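Local coordinates for protein 5,10-methylenetetrahydromethanopterin reductase (Methanopyrus kandleri, PDB 1EZW) that catalyses the reversible, coenzyme F420-dependent reduction of methylene-tetrahydromethanopterin to methyl-tetrahydromethanopterin in methanogenesis from carbon dioxide, at residues P16-A26 with V48-I59; A2-L10 with T320-I328. One frame throughout, in Å; residues are numbered along the deposited sequence.

Interaction 1 (P16-A26 with V48-I59); sequences PTKIAHLIKVA and VLTLAAVITSKI. With MG (magnesium ion), chain B.
Thr-56, whose methyl lies against Ile-23 and Lys-24, has its hydroxyl gripped twice: OG1 donates to Ala-52 O at 2.7 Å, coming in above the carbonyl plane, and bonds to the side chain of Arg-90. With chi1 at 57°, OG1 turns back over the end of helix 48-54 while CG2 is directed at helix 16-26, 3.8 Å from Lys-24 CA. The backbone of the same residue serves a metal: Thr-56 O binds magnesium at 2.3 Å, Ser-57 OG makes a longer bond, 2.7 Å, and two bound waters link the ion to Ala-53 O and Val-54 O. Thr-56 O of the second subunit binds the same ion, so the site lies between two chains.

The two helices, the first pair on the outside of the (beta/alpha)8 barrel, cross at -47° and come close at Ala-20, whose CB sits 4.0 Å from both Ala-52 CA and Leu-51 CG. Toward the N-terminal ends, Ile-19 CG2 meets Val-48 CG1 at 3.6 Å. In the other direction Ile-23 divides its branches, CD1 on Ala-52 CB and CG2 against Ile-59 CG2 at 3.8 Å. Lys-24 lays its methylenes along Ile-55 O and carries NZ on to a salt bridge with Asp-28 and to Trp-85 of the second subunit.

A valine in place of Thr-56 would probably leave Ala-52 O without its hydroxyl donor and Arg-90 with one partner fewer, loosening the turn that presents the magnesium ligand. Between the helices the adhesion is thus apolar, with polar and metal bonds gathered where helix 48-54 ends.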
loop_
_atom_site.group_PDB
_atom_site.type_symbol
_atom_site.label_atom_id
_atom_site.label_comp_id
_atom_site.label_asym_id
_atom_site.label_seq_id
_atom_site.Cartn_x
_atom_site.Cartn_y
_atom_site.Cartn_z
ATOM N N PRO A 16 -2.228 12.396 5.524
ATOM C CA PRO A 16 -2.246 11.739 4.214
ATOM C C PRO A 16 -3.164 10.532 4.088
ATOM O O PRO A 16 -3.777 10.306 3.032
ATOM C CB PRO A 16 -0.778 11.393 3.969
ATOM C CG PRO A 16 -0.076 12.612 4.553
ATOM C CD PRO A 16 -0.842 12.783 5.906
ATOM N N THR A 17 -3.228 9.710 5.139
ATOM C CA THR A 17 -4.103 8.547 5.135
ATOM C C THR A 17 -5.585 8.962 5.136
ATOM O O THR A 17 -6.427 8.214 4.643
ATOM C CB THR A 17 -3.807 7.643 6.347
ATOM O OG1 THR A 17 -3.769 8.442 7.543
ATOM C CG2 THR A 17 -2.485 6.977 6.167
ATOM N N LYS A 18 -5.928 10.117 5.707
ATOM C CA LYS A 18 -7.333 10.557 5.681
ATOM C C LYS A 18 -7.665 11.022 4.262
ATOM O O LYS A 18 -8.728 10.685 3.707
ATOM C CB LYS A 18 -7.546 11.696 6.675
ATOM C CG LYS A 18 -8.896 12.437 6.535
ATOM C CD LYS A 18 -10.085 11.522 6.707
ATOM C CE LYS A 18 -10.244 11.046 8.133
ATOM N NZ LYS A 18 -10.494 12.187 9.012
ATOM N N ILE A 19 -6.728 11.758 3.667
ATOM C CA ILE A 19 -6.935 12.248 2.308
ATOM C C ILE A 19 -7.091 11.021 1.391
ATOM O O ILE A 19 -8.035 10.953 0.576
ATOM C CB ILE A 19 -5.750 13.124 1.819
ATOM C CG1 ILE A 19 -5.582 14.403 2.674
ATOM C CG2 ILE A 19 -5.994 13.506 0.323
ATOM C CD1 ILE A 19 -6.839 15.309 2.738
ATOM N N ALA A 20 -6.207 10.020 1.514
ATOM C CA ALA A 20 -6.336 8.799 0.699
ATOM C C ALA A 20 -7.672 8.095 0.934
ATOM O O ALA A 20 -8.324 7.656 -0.007
ATOM C CB ALA A 20 -5.155 7.839 1.007
ATOM N N HIS A 21 -8.073 7.941 2.209
ATOM C CA HIS A 21 -9.356 7.329 2.537
ATOM C C HIS A 21 -10.532 8.082 1.862
ATOM O O HIS A 21 -11.440 7.420 1.315
ATOM C CB HIS A 21 -9.543 7.382 4.075
ATOM C CG HIS A 21 -10.944 7.070 4.535
ATOM N ND1 HIS A 21 -11.534 5.830 4.383
ATOM C CD2 HIS A 21 -11.886 7.866 5.092
ATOM C CE1 HIS A 21 -12.772 5.881 4.823
ATOM N NE2 HIS A 21 -13.017 7.101 5.257
ATOM N N LEU A 22 -10.510 9.423 1.895
ATOM C CA LEU A 22 -11.630 10.179 1.302
ATOM C C LEU A 22 -11.668 9.994 -0.200
ATOM O O LEU A 22 -12.751 9.900 -0.814
ATOM C CB LEU A 22 -11.567 11.665 1.670
ATOM C CG LEU A 22 -11.864 11.904 3.165
ATOM C CD1 LEU A 22 -11.630 13.400 3.434
ATOM C CD2 LEU A 22 -13.304 11.481 3.568
ATOM N N ILE A 23 -10.492 9.853 -0.795
ATOM C CA ILE A 23 -10.479 9.608 -2.247
ATOM C C ILE A 23 -11.065 8.221 -2.552
ATOM O O ILE A 23 -11.806 8.060 -3.537
ATOM C CB ILE A 23 -9.056 9.753 -2.802
ATOM C CG1 ILE A 23 -8.642 11.234 -2.709
ATOM C CG2 ILE A 23 -9.011 9.314 -4.289
ATOM C CD1 ILE A 23 -7.173 11.536 -3.145
ATOM N N LYS A 24 -10.758 7.217 -1.715
ATOM C CA LYS A 24 -11.380 5.904 -1.917
ATOM C C LYS A 24 -12.919 6.018 -1.746
ATOM O O LYS A 24 -13.653 5.433 -2.541
ATOM C CB LYS A 24 -10.780 4.879 -0.922
ATOM C CG LYS A 24 -11.467 3.493 -0.899
ATOM C CD LYS A 24 -11.357 2.824 -2.262
ATOM C CE LYS A 24 -11.544 1.278 -2.183
ATOM N NZ LYS A 24 -12.896 0.861 -1.870
ATOM N N VAL A 25 -13.400 6.757 -0.745
ATOM C CA VAL A 25 -14.852 6.935 -0.570
ATOM C C VAL A 25 -15.437 7.586 -1.814
ATOM O O VAL A 25 -16.455 7.103 -2.344
ATOM C CB VAL A 25 -15.204 7.710 0.691
ATOM C CG1 VAL A 25 -16.756 7.883 0.806
ATOM C CG2 VAL A 25 -14.692 6.897 1.923
ATOM N N ALA A 26 -14.759 8.596 -2.333
ATOM C CA ALA A 26 -15.242 9.225 -3.594
ATOM C C ALA A 26 -15.295 8.216 -4.745
ATOM O O ALA A 26 -16.302 8.135 -5.501
ATOM C CB ALA A 26 -14.353 10.425 -3.977
ATOM N N VAL A 48 1.113 12.211 -1.340
ATOM C CA VAL A 48 -0.297 11.983 -1.096
ATOM C C VAL A 48 -0.941 11.219 -2.269
ATOM O O VAL A 48 -1.718 10.288 -2.045
ATOM C CB VAL A 48 -1.018 13.339 -0.869
ATOM C CG1 VAL A 48 -2.546 13.129 -0.744
ATOM C CG2 VAL A 48 -0.467 13.983 0.398
ATOM N N LEU A 49 -0.657 11.610 -3.515
ATOM C CA LEU A 49 -1.277 10.866 -4.627
ATOM C C LEU A 49 -0.731 9.455 -4.813
ATOM O O LEU A 49 -1.461 8.579 -5.262
ATOM C CB LEU A 49 -1.156 11.671 -5.925
ATOM C CG LEU A 49 -2.052 12.920 -5.985
ATOM C CD1 LEU A 49 -1.572 13.756 -7.195
ATOM C CD2 LEU A 49 -3.507 12.550 -6.115
ATOM N N THR A 50 0.530 9.214 -4.465
ATOM C CA THR A 50 1.057 7.864 -4.559
ATOM C C THR A 50 0.355 7.005 -3.499
ATOM O O THR A 50 -0.061 5.879 -3.771
ATOM C CB THR A 50 2.588 7.848 -4.362
ATOM O OG1 THR A 50 3.195 8.580 -5.435
ATOM C CG2 THR A 50 3.101 6.396 -4.462
ATOM N N LEU A 51 0.174 7.556 -2.307
ATOM C CA LEU A 51 -0.532 6.797 -1.261
ATOM C C LEU A 51 -1.993 6.580 -1.728
ATOM O O LEU A 51 -2.545 5.492 -1.609
ATOM C CB LEU A 51 -0.540 7.590 0.032
ATOM C CG LEU A 51 -1.230 6.938 1.233
ATOM C CD1 LEU A 51 -0.517 5.605 1.608
ATOM C CD2 LEU A 51 -1.193 7.929 2.371
ATOM N N ALA A 52 -2.618 7.615 -2.286
ATOM C CA ALA A 52 -4.000 7.419 -2.764
ATOM C C ALA A 52 -4.049 6.391 -3.882
ATOM O O ALA A 52 -5.047 5.614 -3.980
ATOM C CB ALA A 52 -4.593 8.785 -3.262
ATOM N N ALA A 53 -3.029 6.370 -4.736
ATOM C CA ALA A 53 -2.984 5.404 -5.844
ATOM C C ALA A 53 -2.985 3.965 -5.331
ATOM O O ALA A 53 -3.581 3.072 -5.940
ATOM C CB ALA A 53 -1.750 5.619 -6.721
ATOM N N VAL A 54 -2.308 3.743 -4.221
ATOM C CA VAL A 54 -2.199 2.422 -3.605
ATOM C C VAL A 54 -3.542 1.935 -3.002
ATOM O O VAL A 54 -3.853 0.724 -3.026
ATOM C CB VAL A 54 -1.076 2.540 -2.518
ATOM C CG1 VAL A 54 -1.137 1.464 -1.486
ATOM C CG2 VAL A 54 0.275 2.521 -3.259
ATOM N N ILE A 55 -4.324 2.899 -2.522
ATOM C CA ILE A 55 -5.603 2.669 -1.851
ATOM C C ILE A 55 -6.846 2.752 -2.731
ATOM O O ILE A 55 -7.967 2.648 -2.256
ATOM C CB ILE A 55 -5.735 3.711 -0.703
ATOM C CG1 ILE A 55 -4.557 3.550 0.261
ATOM C CG2 ILE A 55 -7.038 3.556 0.018
ATOM C CD1 ILE A 55 -4.471 2.206 0.889
ATOM N N THR A 56 -6.641 2.942 -4.029
ATOM C CA THR A 56 -7.757 3.085 -4.973
ATOM C C THR A 56 -7.442 2.295 -6.219
ATOM O O THR A 56 -6.309 1.873 -6.379
ATOM C CB THR A 56 -7.995 4.566 -5.397
ATOM O OG1 THR A 56 -6.789 5.106 -5.966
ATOM C CG2 THR A 56 -8.384 5.440 -4.203
ATOM N N SER A 57 -8.423 2.112 -7.091
ATOM C CA SER A 57 -8.222 1.365 -8.337
ATOM C C SER A 57 -8.821 1.897 -9.615
ATOM O O SER A 57 -8.519 1.389 -10.697
ATOM C CB SER A 57 -8.704 -0.077 -8.159
ATOM O OG SER A 57 -7.738 -0.730 -7.314
ATOM N N LYS A 58 -9.725 2.856 -9.509
ATOM C CA LYS A 58 -10.439 3.348 -10.704
ATOM C C LYS A 58 -10.404 4.849 -10.899
ATOM O O LYS A 58 -10.374 5.359 -12.041
ATOM C CB LYS A 58 -11.938 2.959 -10.587
ATOM C CG LYS A 58 -12.267 1.493 -10.308
ATOM C CD LYS A 58 -13.829 1.361 -10.097
ATOM C CE LYS A 58 -14.298 -0.085 -9.856
ATOM N NZ LYS A 58 -15.766 -0.271 -9.568
ATOM N N ILE A 59 -10.441 5.590 -9.796
ATOM C CA ILE A 59 -10.512 7.036 -9.934
ATOM C C ILE A 59 -9.228 7.614 -10.547
ATOM O O ILE A 59 -8.126 7.128 -10.267
ATOM C CB ILE A 59 -10.832 7.673 -8.555
ATOM C CG1 ILE A 59 -11.294 9.112 -8.723
ATOM C CG2 ILE A 59 -9.616 7.583 -7.639
ATOM C CD1 ILE A 59 -11.909 9.657 -7.387
HETATM MG MG MG B . -5.137 0.004 -6.908
HETATM O O HOH W 1 -2.830 0.531 -6.486
HETATM O O HOH W 2 -5.397 -0.525 -4.578
#

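Interaction 2 (A2-L10 with T320-I328); sequences AEVSFGIEL and TQVVVGSPI
Gly-7 and Val-322 share a nearly straight backbone bond, Gly-7 N to Val-322 O at 2.9 Å with 174° at the hydrogen, within the parallel pair that joins the first and last strands of the TIM barrel. The two strands alternate as donor and acceptor: Ser-5 N gives to Thr-320 O, Val-322 N to Ser-5 O, Val-324 N to Gly-7 O at 2.8 Å, and Glu-9 N to Val-324 O.

Side chains divide by face. Phe-6, Ile-8, Val-322 and Val-324 share one side of the sheet, where the Phe-6 ring lies beside Val-322 and points the same way, CE2 4.1 Å from Val-322 CB. Ile-8 also meets Ala-26 of helix 16-28 and Ile-336 of helix 332-342, marking this as the outer surface of the barrel. Past the cis peptide before Pro-327, the chain turns back, and the Ile-328 side chain crosses Leu-10 and Ile-8 at about right angles, CD1 3.5 Å from Leu-10 CD2 and 3.9 Å from Ile-8 CD1.

Ser-5, Gln-321 and Val-323 point to the other face, where Gly-7 adds only backbone. Gln-321 is extended, chi1 177° and chi2 179°, and passes its CG 3.4 Å from Ser-5 OG before its amide reaches over Gly-7. Both ends of that amide are held from the next shell: OE1 by Trp-35 NE1, NE2 by Asp-225, whose carboxylate also takes Thr-320 OG1. This fixes the amide's rotation and settles which end faces Gly-7: OE1 stands 3.7 Å from Gly-7 CA, where a CB would collide at about 2.3 Å.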
loop_
_atom_site.group_PDB
_atom_site.type_symbol
_atom_site.label_atom_id
_atom_site.label_comp_id
_atom_site.label_asym_id
_atom_site.label_seq_id
_atom_site.Cartn_x
_atom_site.Cartn_y
_atom_site.Cartn_z
ATOM N N ALA A 2 -17.754 16.410 -24.277
ATOM C CA ALA A 2 -17.264 15.670 -23.074
ATOM C C ALA A 2 -18.461 15.236 -22.217
ATOM O O ALA A 2 -19.407 16.013 -22.038
ATOM C CB ALA A 2 -16.314 16.576 -22.265
ATOM N N GLU A 3 -18.441 13.996 -21.724
ATOM C CA GLU A 3 -19.525 13.478 -20.868
ATOM C C GLU A 3 -19.491 14.113 -19.474
ATOM O O GLU A 3 -18.443 14.586 -19.018
ATOM C CB GLU A 3 -19.410 11.962 -20.691
ATOM C CG GLU A 3 -19.505 11.151 -21.968
ATOM C CD GLU A 3 -20.803 11.381 -22.703
ATOM O OE1 GLU A 3 -21.880 11.273 -22.060
ATOM O OE2 GLU A 3 -20.751 11.656 -23.930
ATOM N N VAL A 4 -20.631 14.105 -18.789
ATOM C CA VAL A 4 -20.698 14.686 -17.446
ATOM C C VAL A 4 -20.019 13.766 -16.418
ATOM O O VAL A 4 -20.214 12.536 -16.449
ATOM C CB VAL A 4 -22.141 14.932 -17.039
ATOM C CG1 VAL A 4 -22.183 15.541 -15.645
ATOM C CG2 VAL A 4 -22.783 15.943 -18.034
ATOM N N SER A 5 -19.203 14.363 -15.544
ATOM C CA SER A 5 -18.480 13.581 -14.517
ATOM C C SER A 5 -18.360 14.390 -13.240
ATOM O O SER A 5 -18.558 15.601 -13.226
ATOM C CB SER A 5 -17.058 13.221 -14.978
ATOM O OG SER A 5 -16.253 14.385 -15.109
ATOM N N PHE A 6 -17.987 13.702 -12.154
ATOM C CA PHE A 6 -17.796 14.362 -10.870
ATOM C C PHE A 6 -16.351 14.157 -10.399
ATOM O O PHE A 6 -15.801 13.062 -10.527
ATOM C CB PHE A 6 -18.751 13.787 -9.833
ATOM C CG PHE A 6 -20.175 14.230 -10.046
ATOM C CD1 PHE A 6 -20.935 13.647 -11.052
ATOM C CD2 PHE A 6 -20.680 15.295 -9.332
ATOM C CE1 PHE A 6 -22.204 14.147 -11.358
ATOM C CE2 PHE A 6 -21.969 15.817 -9.631
ATOM C CZ PHE A 6 -22.704 15.235 -10.638
ATOM N N GLY A 7 -15.761 15.218 -9.902
ATOM C CA GLY A 7 -14.396 15.141 -9.382
ATOM C C GLY A 7 -14.419 15.609 -7.937
ATOM O O GLY A 7 -15.415 16.180 -7.450
ATOM N N ILE A 8 -13.318 15.375 -7.232
ATOM C CA ILE A 8 -13.199 15.824 -5.860
ATOM C C ILE A 8 -11.835 16.475 -5.757
ATOM O O ILE A 8 -10.867 15.984 -6.348
ATOM C CB ILE A 8 -13.346 14.644 -4.853
ATOM C CG1 ILE A 8 -13.293 15.223 -3.440
ATOM C CG2 ILE A 8 -12.282 13.569 -5.091
ATOM C CD1 ILE A 8 -13.737 14.253 -2.410
ATOM N N GLU A 9 -11.774 17.595 -5.047
ATOM C CA GLU A 9 -10.507 18.309 -4.881
ATOM C C GLU A 9 -10.288 18.428 -3.397
ATOM O O GLU A 9 -11.127 18.946 -2.666
ATOM C CB GLU A 9 -10.573 19.691 -5.576
ATOM C CG GLU A 9 -9.433 20.637 -5.240
ATOM C CD GLU A 9 -9.775 21.531 -4.075
ATOM O OE1 GLU A 9 -10.790 22.279 -4.158
ATOM O OE2 GLU A 9 -9.046 21.489 -3.066
ATOM N N LEU A 10 -9.136 17.925 -2.942
ATOM C CA LEU A 10 -8.803 17.946 -1.523
ATOM C C LEU A 10 -7.479 18.662 -1.318
ATOM O O LEU A 10 -6.517 18.455 -2.082
ATOM C CB LEU A 10 -8.704 16.511 -0.985
ATOM C CG LEU A 10 -10.036 15.740 -0.926
ATOM C CD1 LEU A 10 -9.818 14.270 -0.655
ATOM C CD2 LEU A 10 -10.927 16.343 0.140
ATOM N N THR A 320 -18.804 20.419 -17.697
ATOM C CA THR A 320 -18.945 19.004 -17.947
ATOM C C THR A 320 -18.350 18.170 -16.791
ATOM O O THR A 320 -18.691 17.026 -16.638
ATOM C CB THR A 320 -18.333 18.558 -19.308
ATOM O OG1 THR A 320 -16.972 19.008 -19.417
ATOM C CG2 THR A 320 -19.153 19.172 -20.450
ATOM N N GLN A 321 -17.485 18.773 -15.969
ATOM C CA GLN A 321 -16.943 18.054 -14.790
ATOM C C GLN A 321 -17.217 18.938 -13.584
ATOM O O GLN A 321 -16.778 20.076 -13.531
ATOM C CB GLN A 321 -15.406 17.781 -14.863
ATOM C CG GLN A 321 -14.916 17.103 -13.547
ATOM C CD GLN A 321 -13.427 16.754 -13.500
ATOM O OE1 GLN A 321 -12.855 16.601 -12.386
ATOM N NE2 GLN A 321 -12.799 16.584 -14.671
ATOM N N VAL A 322 -17.989 18.431 -12.623
ATOM C CA VAL A 322 -18.285 19.216 -11.429
ATOM C C VAL A 322 -17.281 18.773 -10.354
ATOM O O VAL A 322 -17.325 17.624 -9.932
ATOM C CB VAL A 322 -19.703 18.944 -10.939
ATOM C CG1 VAL A 322 -19.948 19.708 -9.663
ATOM C CG2 VAL A 322 -20.710 19.432 -12.022
ATOM N N VAL A 323 -16.383 19.661 -9.942
ATOM C CA VAL A 323 -15.392 19.265 -8.933
ATOM C C VAL A 323 -15.846 19.759 -7.586
ATOM O O VAL A 323 -15.917 20.949 -7.332
ATOM C CB VAL A 323 -13.981 19.835 -9.229
ATOM C CG1 VAL A 323 -12.989 19.294 -8.173
ATOM C CG2 VAL A 323 -13.515 19.379 -10.666
ATOM N N VAL A 324 -16.119 18.806 -6.709
ATOM C CA VAL A 324 -16.566 19.107 -5.365
ATOM C C VAL A 324 -15.339 19.512 -4.565
ATOM O O VAL A 324 -14.430 18.698 -4.381
ATOM C CB VAL A 324 -17.190 17.835 -4.760
ATOM C CG1 VAL A 324 -17.441 18.016 -3.264
ATOM C CG2 VAL A 324 -18.483 17.464 -5.530
ATOM N N GLY A 325 -15.325 20.743 -4.078
ATOM C CA GLY A 325 -14.209 21.249 -3.297
ATOM C C GLY A 325 -14.654 21.757 -1.950
ATOM O O GLY A 325 -15.865 21.791 -1.648
ATOM N N SER A 326 -13.668 22.171 -1.155
ATOM C CA SER A 326 -13.881 22.636 0.200
ATOM C C SER A 326 -15.114 23.542 0.322
ATOM O O SER A 326 -15.259 24.486 -0.461
ATOM C CB SER A 326 -12.630 23.390 0.661
ATOM O OG SER A 326 -12.761 23.793 2.015
ATOM N N PRO A 327 -15.922 23.354 1.379
ATOM C CA PRO A 327 -15.752 22.387 2.485
ATOM C C PRO A 327 -16.177 20.948 2.207
ATOM O O PRO A 327 -15.903 20.043 3.019
ATOM C CB PRO A 327 -16.607 23.013 3.588
ATOM C CG PRO A 327 -17.855 23.509 2.706
ATOM C CD PRO A 327 -17.089 24.240 1.628
ATOM N N ILE A 328 -16.875 20.747 1.087
ATOM C CA ILE A 328 -17.455 19.486 0.646
ATOM C C ILE A 328 -18.775 19.263 1.385
ATOM O O ILE A 328 -19.812 18.965 0.774
ATOM C CB ILE A 328 -16.449 18.279 0.802
ATOM C CG1 ILE A 328 -15.256 18.545 -0.133
ATOM C CG2 ILE A 328 -17.140 16.952 0.385
ATOM C CD1 ILE A 328 -14.248 17.440 -0.183
#

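Both contacts are largely buried parts of the same barrel, in different layers, though interaction 2 reaches the surface at its Ala-2 end. Interaction 2 lies within the wall, its centre about 9 Å from the centre of the chain, and is held by backbone hydrogen bonds between strands far apart in sequence. Interaction 1, its centre about 17 Å from that point, joins neighbouring helices of the outer layer through side chains, with no hydrogen bond between its segments; other subunits pack on it, and the second shares its magnesium ion, whereas no other chain touches interaction 2. Strand 5-10 leads into helix 16-28, and the layers meet there: Leu-10 CD1 packs on Ile-23 CG1 at 3.8 Å.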